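Local coordinates for cysteine synthase (PDB 5XEM), which probably makes L-cysteine and acetate from O-acetyl-L-serine and hydrogen sulfide with pyridoxal 5'-phosphate, and is here caught with an L-lanthionine Schiff base, at residues V68-T73 with K139-P144; K91-M96 with G112-L117; D26-E31 with Y281-A286. All coordinates share one frame; numbering follows the deposited sequence. Where two conformers were deposited one is given.

Interaction 1: V68-T73 with K139-P144; sequences VIIEAT and KKYFVP. With 85F ((2R)-2-azanyl-3-[(2R)-2-azanyl-3-oxidanyl-3-oxidanylidene-propyl]sulfanyl-propanoic acid), chain C.
The four-stranded parallel sheet of this PLP-dependent fold gains its edge strand here: V68 pairs with Y141 and I69 with F142, strand 141-142 running alongside strand 68-72. K140 O accepts from V68 N at 3.0 Å; V68 O then takes F142 N at 3.0 Å, and F142 O takes I70 N at 3.1 Å. Branched residues suit the inner strand, being at ease in extended backbone and bulky enough to fill both faces. I69 lies side by side with F142, its CD1 near the edge of the ring, while the I69 and P144 side chains cross at about a right angle, I69 CG2 3.8 Å from P144 CD. I70 faces helix 123-136 and sends CD1 to Y141 CB. P144 brings no N-H to continue the pairing, and I70 O, buried, has no hydrogen-bond partner. E71 bends at chi2 (70°) so that its carboxylate lies against P144, and it is held there by the backbone N-H groups of N145 and Q146. Past the strand end the chain enters the active site, where T73 OG1, anti to its own backbone N (chi1 175°), donates to the lanthionine carboxylate, T73 OG1 to 85F O being 2.7 Å.

Interaction 2: K91-M96 with G112-L117; sequences KLKIVM and GTEVIL. With CA (calcium ion), chain G; ACT (acetate ion), chain E.
T113 pushes its methyl into the hollow between L92 and I94, a tight fit at the start of the pairing, just before strand 114-117. Its chi1 of -46° sets OG1 beside the backbone N and so turns CG2 anti to it; CG2 sits 3.5 Å from I94 CG1, closer than usual carbon contact, and 3.7 Å from L92 CD2, while the hydroxyl bonds to M108 O of helix 103-110. A small branched residue suits this slot, where one arm packs and the other bonds. Farther along the same face, in one of its two conformers, M96 curls at chi3 and brings CE 4.2 Å from both V115 CG1 and L117 CD2. Across the sheet V95 and I116 meet beneath helix 123-136. The strands are the two arms of a right-handed beta-alpha-beta crossover through helix 103-110, held in register by bonds such as I116 N to I94 O, 2.8 Å. On the face of V95 and I116, K93 and exposed E114 extend side by side, bridged by a water; K93 NZ bonds mainly to E138, its E114 salt bridge being long. G112 O binds calcium at 2.3 Å, and an acetate, probably from the crystallisation liquor, chelates the ion and accepts from L92 N: calcium probably polarises the G112 carbonyl and offsets the acetate's charge.

Interaction 3: D26-E31 with Y281-A286; sequences DTFGNE and YSKENA
S282 OG stands between two partners of the 26-31 loop: it donates to T27 O at 2.7 Å and accepts from N30 ND2 at 2.9 Å. A serine suits the place because one small hydroxyl can give and take at once, and chi1 of -176° extends it from helix to loop. The N30 amide spends its second N-H on N285 O, N30 ND2 to N285 O being 2.9 Å. Both acceptors lie close to the amide plane, so the group is fixed against rotation. Beside this polar cluster F28 lays one ring face over K283. K283 CB stands 3.9 Å from the ring centroid in a CH-pi contact, 23° off the normal, and the lysine's methylenes continue obliquely past CE1 and CZ. F28 also lines the site of a 2-(2-methoxyethoxy)ethanol molecule, probably from the crystallisation liquor, with K276 and D280 of the same helix. A286 CB packs against F28 CB, its small size allowing the chains to come close.

The loop is a type I' beta turn, T27 to N30, between strands 19-21 and 31-36, and it meets the C-terminal end of helix 269-284. G29 tolerates positive phi readily; F28 takes it too (phi 60°), less commonly for a residue with a side chain. T27 O also receives N30 N, from the opposite face of its carbonyl plane to S282 OG. Around the turn, T27 OG1 donates to N30 O at 2.7 Å, and D26 OD1 accepts from F28 N in an Asx turn. On the helix side, N285 leaves helical geometry and its ND2 returns to Y281 O at 3.0 Å, lying over the centre of the Y281 ring. N30 OD1 accepts from the backbone N-H groups of K288 and L290.

In the fold
From the N terminus, residues 26-31 come first, and they wait some 250 residues for helix 269-284 to return, so interaction 3 closes a loop holding most of the chain. Within it, strand 68-72 opens the loop that interaction 1 closes at 139-144, and inside that, interaction 2 closes the short crossover from 91-96 to 112-117. All three nest and none cross. Interactions 1 and 2 share the four-stranded parallel sheet: strands 68-72 and 92-97 are neighbours, with I69 N and O probably bonded to K91 O and K93 N. Interaction 3 lies across the chain's centre, about 44 Å from interaction 1 between centres, joining a hairpin of the six-stranded mixed sheet to a helix end.

Interaction 1: V68-T73 with K139-P144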
# COMPACT_ATOMS: atom_id res chain seq x y z
N VAL A 68 4.60 27.93 3.25
CA VAL A 68 5.18 26.85 2.43
C VAL A 68 5.93 25.88 3.35
O VAL A 68 6.78 26.31 4.15
CB VAL A 68 6.13 27.43 1.36
CG1 VAL A 68 6.77 26.33 0.53
CG2 VAL A 68 5.34 28.38 0.44
N ILE A 69 5.65 24.59 3.22
CA ILE A 69 6.34 23.58 3.99
C ILE A 69 7.54 23.16 3.13
O ILE A 69 7.38 22.93 1.93
CB ILE A 69 5.45 22.36 4.30
CG1 ILE A 69 4.09 22.81 4.86
CG2 ILE A 69 6.17 21.38 5.22
CD1 ILE A 69 4.16 23.77 6.03
N ILE A 70 8.72 23.10 3.73
CA ILE A 70 9.97 22.76 3.03
C ILE A 70 10.72 21.70 3.83
O ILE A 70 10.96 21.88 5.02
CB ILE A 70 10.89 23.98 2.83
CG1 ILE A 70 10.13 25.19 2.25
CG2 ILE A 70 12.04 23.60 1.90
CD1 ILE A 70 10.89 26.52 2.29
N GLU A 71 11.07 20.56 3.21
CA GLU A 71 11.72 19.48 3.92
C GLU A 71 12.75 18.77 3.05
O GLU A 71 12.53 18.60 1.84
CB GLU A 71 10.68 18.44 4.45
CG GLU A 71 11.26 17.30 5.30
CD GLU A 71 11.76 17.72 6.69
OE1 GLU A 71 12.00 18.93 6.90
OE2 GLU A 71 11.89 16.84 7.57
N ALA A 72 13.86 18.40 3.67
CA ALA A 72 14.84 17.48 3.09
C ALA A 72 14.51 16.03 3.46
O ALA A 72 14.33 15.69 4.65
CB ALA A 72 16.25 17.83 3.54
N THR A 73 14.48 15.16 2.45
CA THR A 73 14.08 13.78 2.68
C THR A 73 14.74 12.83 1.70
O THR A 73 15.13 13.25 0.61
CB THR A 73 12.53 13.66 2.56
OG1 THR A 73 12.15 12.29 2.67
CG2 THR A 73 12.05 14.19 1.25
N LYS A 139 8.24 34.12 1.62
CA LYS A 139 7.78 35.03 2.65
C LYS A 139 7.37 34.29 3.94
O LYS A 139 7.60 34.80 5.05
CB LYS A 139 6.60 35.84 2.09
CG LYS A 139 5.97 36.78 3.09
CD LYS A 139 4.87 37.63 2.44
CE LYS A 139 3.73 37.89 3.41
NZ LYS A 139 4.24 38.22 4.77
N LYS A 140 6.76 33.11 3.82
CA LYS A 140 6.28 32.35 4.98
C LYS A 140 6.67 30.88 4.74
O LYS A 140 6.35 30.34 3.68
CB LYS A 140 4.76 32.43 5.11
CG LYS A 140 4.18 33.81 5.47
CD LYS A 140 2.77 33.59 6.02
CE LYS A 140 2.01 34.85 6.33
NZ LYS A 140 0.63 34.38 6.69
N TYR A 141 7.36 30.25 5.69
CA TYR A 141 7.70 28.84 5.55
C TYR A 141 7.82 28.19 6.91
O TYR A 141 7.93 28.87 7.94
CB TYR A 141 8.97 28.65 4.73
CG TYR A 141 10.19 29.32 5.30
CD1 TYR A 141 10.88 28.75 6.35
CD2 TYR A 141 10.66 30.54 4.78
CE1 TYR A 141 11.99 29.37 6.88
CE2 TYR A 141 11.79 31.16 5.30
CZ TYR A 141 12.43 30.57 6.36
OH TYR A 141 13.54 31.16 6.90
N PHE A 142 7.76 26.85 6.89
CA PHE A 142 8.03 26.05 8.04
C PHE A 142 8.88 24.87 7.56
O PHE A 142 8.50 24.20 6.60
CB PHE A 142 6.73 25.53 8.66
CG PHE A 142 6.93 24.57 9.77
CD1 PHE A 142 7.46 25.00 10.97
CD2 PHE A 142 6.61 23.22 9.63
CE1 PHE A 142 7.70 24.12 12.01
CE2 PHE A 142 6.81 22.34 10.69
CZ PHE A 142 7.38 22.79 11.88
N VAL A 143 9.99 24.61 8.23
CA VAL A 143 10.79 23.40 7.94
C VAL A 143 10.54 22.41 9.05
O VAL A 143 10.92 22.69 10.16
CB VAL A 143 12.30 23.74 7.89
CG1 VAL A 143 13.15 22.47 7.59
CG2 VAL A 143 12.54 24.83 6.85
N PRO A 144 9.89 21.26 8.77
CA PRO A 144 9.63 20.29 9.84
C PRO A 144 10.93 19.81 10.50
O PRO A 144 11.02 19.67 11.73
CB PRO A 144 8.91 19.14 9.12
CG PRO A 144 8.26 19.80 7.96
CD PRO A 144 9.13 20.94 7.55
N 85F C . 13.97 7.84 5.91
CA 85F C . 14.10 9.31 6.01
CB 85F C . 15.58 9.73 5.83
SG 85F C . 16.63 9.28 7.19
CD 85F C . 18.26 9.98 6.83
CE 85F C . 18.92 9.43 5.53
NZ2 85F C . 18.90 7.97 5.48
CZ1 85F C . 20.39 9.91 5.53
OH1 85F C . 21.13 9.40 4.63
OH2 85F C . 20.80 10.75 6.38
C 85F C . 13.24 10.01 4.99
OXT 85F C . 12.25 9.39 4.56
O 85F C . 13.55 11.19 4.68

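Interaction 2: K91-M96 with G112-L117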
# COMPACT_ATOMS: atom_id res chain seq x y z
N LYS A 91 1.07 24.24 0.53
CA LYS A 91 2.10 24.13 -0.51
C LYS A 91 3.36 23.49 0.09
O LYS A 91 3.84 23.96 1.13
CB LYS A 91 2.41 25.50 -1.05
CG LYS A 91 3.48 25.57 -2.13
CD LYS A 91 3.63 27.00 -2.61
CE LYS A 91 4.89 27.24 -3.43
NZ LYS A 91 4.90 28.60 -4.02
N LEU A 92 3.88 22.44 -0.56
CA LEU A 92 5.02 21.66 -0.07
C LEU A 92 6.12 21.70 -1.14
O LEU A 92 5.83 21.56 -2.34
CB LEU A 92 4.59 20.20 0.17
CG LEU A 92 5.70 19.20 0.61
CD1 LEU A 92 6.26 19.58 1.99
CD2 LEU A 92 5.16 17.77 0.62
N LYS A 93 7.36 21.93 -0.70
CA LYS A 93 8.56 21.78 -1.51
C LYS A 93 9.46 20.78 -0.81
O LYS A 93 9.65 20.86 0.40
CB LYS A 93 9.29 23.12 -1.67
CG LYS A 93 8.49 24.22 -2.35
CD LYS A 93 9.38 25.42 -2.64
CE LYS A 93 8.59 26.51 -3.34
NZ LYS A 93 9.47 27.48 -4.07
N ILE A 94 9.98 19.81 -1.56
CA ILE A 94 10.81 18.78 -1.02
C ILE A 94 12.16 18.78 -1.75
O ILE A 94 12.23 19.00 -2.96
CB ILE A 94 10.13 17.41 -1.18
CG1 ILE A 94 8.92 17.31 -0.23
CG2 ILE A 94 11.13 16.29 -1.00
CD1 ILE A 94 9.26 17.23 1.22
N VAL A 95 13.23 18.59 -0.99
CA VAL A 95 14.58 18.40 -1.55
C VAL A 95 15.01 16.99 -1.26
O VAL A 95 14.96 16.55 -0.10
CB VAL A 95 15.62 19.36 -0.97
CG1 VAL A 95 16.95 19.18 -1.69
CG2 VAL A 95 15.13 20.81 -1.10
N MET A 96 15.47 16.30 -2.30
CA MET A 96 15.84 14.89 -2.19
C MET A 96 17.08 14.59 -3.03
O MET A 96 17.31 15.26 -4.03
CB MET A 96 14.67 14.03 -2.69
CG MET A 96 14.80 12.53 -2.45
SD MET A 96 13.31 11.61 -2.90
CE MET A 96 13.15 12.17 -4.60
N GLY A 112 1.05 16.47 -5.57
CA GLY A 112 1.18 17.93 -5.79
C GLY A 112 2.51 18.55 -5.36
O GLY A 112 2.67 19.77 -5.49
N THR A 113 3.46 17.75 -4.92
CA THR A 113 4.70 18.26 -4.36
C THR A 113 5.58 18.85 -5.45
O THR A 113 5.62 18.33 -6.57
CB THR A 113 5.50 17.14 -3.66
OG1 THR A 113 4.63 16.38 -2.83
CG2 THR A 113 6.65 17.72 -2.81
N GLU A 114 6.29 19.94 -5.13
CA GLU A 114 7.42 20.35 -5.96
C GLU A 114 8.69 19.68 -5.44
O GLU A 114 9.03 19.83 -4.27
CB GLU A 114 7.60 21.87 -5.95
CG GLU A 114 8.71 22.33 -6.89
CD GLU A 114 9.08 23.78 -6.70
OE1 GLU A 114 8.24 24.56 -6.20
OE2 GLU A 114 10.21 24.16 -7.08
N VAL A 115 9.40 18.95 -6.32
CA VAL A 115 10.54 18.12 -5.93
C VAL A 115 11.81 18.73 -6.54
O VAL A 115 11.86 18.97 -7.74
CB VAL A 115 10.38 16.65 -6.36
CG1 VAL A 115 11.62 15.82 -5.98
CG2 VAL A 115 9.13 16.03 -5.72
N ILE A 116 12.79 19.03 -5.69
CA ILE A 116 14.07 19.63 -6.10
C ILE A 116 15.15 18.60 -5.75
O ILE A 116 15.15 18.04 -4.64
CB ILE A 116 14.33 20.93 -5.33
CG1 ILE A 116 13.32 21.99 -5.77
CG2 ILE A 116 15.75 21.42 -5.55
CD1 ILE A 116 13.00 23.00 -4.72
N LEU A 117 16.05 18.34 -6.69
CA LEU A 117 17.01 17.26 -6.53
C LEU A 117 18.40 17.82 -6.29
O LEU A 117 18.75 18.84 -6.84
CB LEU A 117 17.08 16.39 -7.79
CG LEU A 117 15.77 15.73 -8.21
CD1 LEU A 117 15.96 15.02 -9.55
CD2 LEU A 117 15.29 14.76 -7.14
CA CA G . 2.04 21.90 -5.00
C ACT E . 1.38 20.41 -2.58
O ACT E . 0.41 20.61 -3.37
OXT ACT E . 2.43 21.09 -2.71
CH3 ACT E . 1.25 19.35 -1.50
O HOH W 1 4.31 22.69 -4.28
O HOH W 2 11.66 26.51 -5.70
O HOH W 3 0.19 21.38 -6.51
O HOH W 4 3.11 22.51 -7.06

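Interaction 3: D26-E31 with Y281-A286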
# COMPACT_ATOMS: atom_id res chain seq x y z
N ASP A 26 12.69 -19.75 9.06
CA ASP A 26 13.19 -20.26 10.34
C ASP A 26 13.62 -19.10 11.20
O ASP A 26 14.43 -18.30 10.77
CB ASP A 26 14.38 -21.21 10.13
CG ASP A 26 14.79 -21.93 11.41
OD1 ASP A 26 14.12 -21.75 12.45
OD2 ASP A 26 15.79 -22.68 11.37
N THR A 27 13.10 -19.00 12.42
CA THR A 27 13.43 -17.90 13.34
C THR A 27 14.17 -18.39 14.62
O THR A 27 14.28 -17.66 15.63
CB THR A 27 12.18 -17.03 13.65
OG1 THR A 27 11.18 -17.79 14.35
CG2 THR A 27 11.57 -16.49 12.33
N PHE A 28 14.70 -19.62 14.52
CA PHE A 28 15.65 -20.18 15.49
C PHE A 28 15.10 -20.26 16.90
O PHE A 28 15.78 -19.90 17.87
CB PHE A 28 16.97 -19.40 15.45
CG PHE A 28 17.50 -19.22 14.06
CD1 PHE A 28 17.92 -20.31 13.33
CD2 PHE A 28 17.51 -17.96 13.47
CE1 PHE A 28 18.38 -20.15 12.02
CE2 PHE A 28 17.97 -17.79 12.17
CZ PHE A 28 18.40 -18.89 11.44
N GLY A 29 13.86 -20.73 17.01
CA GLY A 29 13.22 -20.93 18.30
C GLY A 29 12.87 -19.68 19.11
O GLY A 29 12.62 -19.75 20.31
N ASN A 30 12.83 -18.52 18.45
CA ASN A 30 12.23 -17.32 19.04
C ASN A 30 11.11 -16.86 18.13
O ASN A 30 11.10 -17.21 16.98
CB ASN A 30 13.28 -16.23 19.16
CG ASN A 30 14.42 -16.63 20.08
OD1 ASN A 30 14.18 -16.97 21.25
ND2 ASN A 30 15.65 -16.57 19.56
N GLU A 31 10.17 -16.08 18.66
CA GLU A 31 9.07 -15.56 17.85
C GLU A 31 9.41 -14.16 17.33
O GLU A 31 9.76 -13.27 18.12
CB GLU A 31 7.79 -15.54 18.68
CG GLU A 31 7.39 -16.91 19.18
CD GLU A 31 6.06 -16.90 19.91
OE1 GLU A 31 5.92 -16.15 20.90
OE2 GLU A 31 5.16 -17.64 19.49
N TYR A 281 20.45 -11.81 15.23
CA TYR A 281 20.29 -11.69 16.67
C TYR A 281 19.58 -12.91 17.24
O TYR A 281 20.05 -13.50 18.23
CB TYR A 281 19.56 -10.41 17.06
CG TYR A 281 19.41 -10.27 18.56
CD1 TYR A 281 20.42 -9.71 19.33
CD2 TYR A 281 18.28 -10.76 19.21
CE1 TYR A 281 20.31 -9.61 20.71
CE2 TYR A 281 18.15 -10.66 20.59
CZ TYR A 281 19.17 -10.10 21.33
OH TYR A 281 19.03 -9.98 22.69
N SER A 282 18.49 -13.32 16.61
CA SER A 282 17.71 -14.45 17.10
C SER A 282 18.50 -15.77 17.02
O SER A 282 18.44 -16.57 17.95
CB SER A 282 16.40 -14.57 16.33
OG SER A 282 15.60 -15.60 16.85
N LYS A 283 19.25 -15.97 15.95
CA LYS A 283 20.19 -17.10 15.89
C LYS A 283 21.28 -17.05 16.99
O LYS A 283 21.59 -18.08 17.59
CB LYS A 283 20.84 -17.21 14.51
CG LYS A 283 21.65 -18.49 14.34
CD LYS A 283 21.90 -18.82 12.87
CE LYS A 283 22.27 -20.30 12.64
NZ LYS A 283 23.72 -20.58 12.80
N GLU A 284 21.85 -15.87 17.25
CA GLU A 284 22.81 -15.73 18.37
C GLU A 284 22.17 -15.99 19.73
O GLU A 284 22.87 -16.27 20.70
CB GLU A 284 23.48 -14.35 18.39
CG GLU A 284 24.49 -14.13 17.28
CD GLU A 284 25.49 -13.02 17.57
OE1 GLU A 284 25.20 -12.12 18.38
OE2 GLU A 284 26.59 -13.06 16.97
N ASN A 285 20.84 -15.88 19.81
CA ASN A 285 20.10 -16.11 21.04
C ASN A 285 19.04 -17.17 20.84
O ASN A 285 17.92 -17.07 21.37
CB ASN A 285 19.47 -14.81 21.53
CG ASN A 285 20.50 -13.79 21.96
OD1 ASN A 285 20.83 -13.69 23.14
ND2 ASN A 285 21.04 -13.05 21.00
N ALA A 286 19.40 -18.20 20.08
CA ALA A 286 18.47 -19.23 19.64
C ALA A 286 17.77 -19.92 20.79
O ALA A 286 18.34 -20.08 21.88
CB ALA A 286 19.18 -20.27 18.79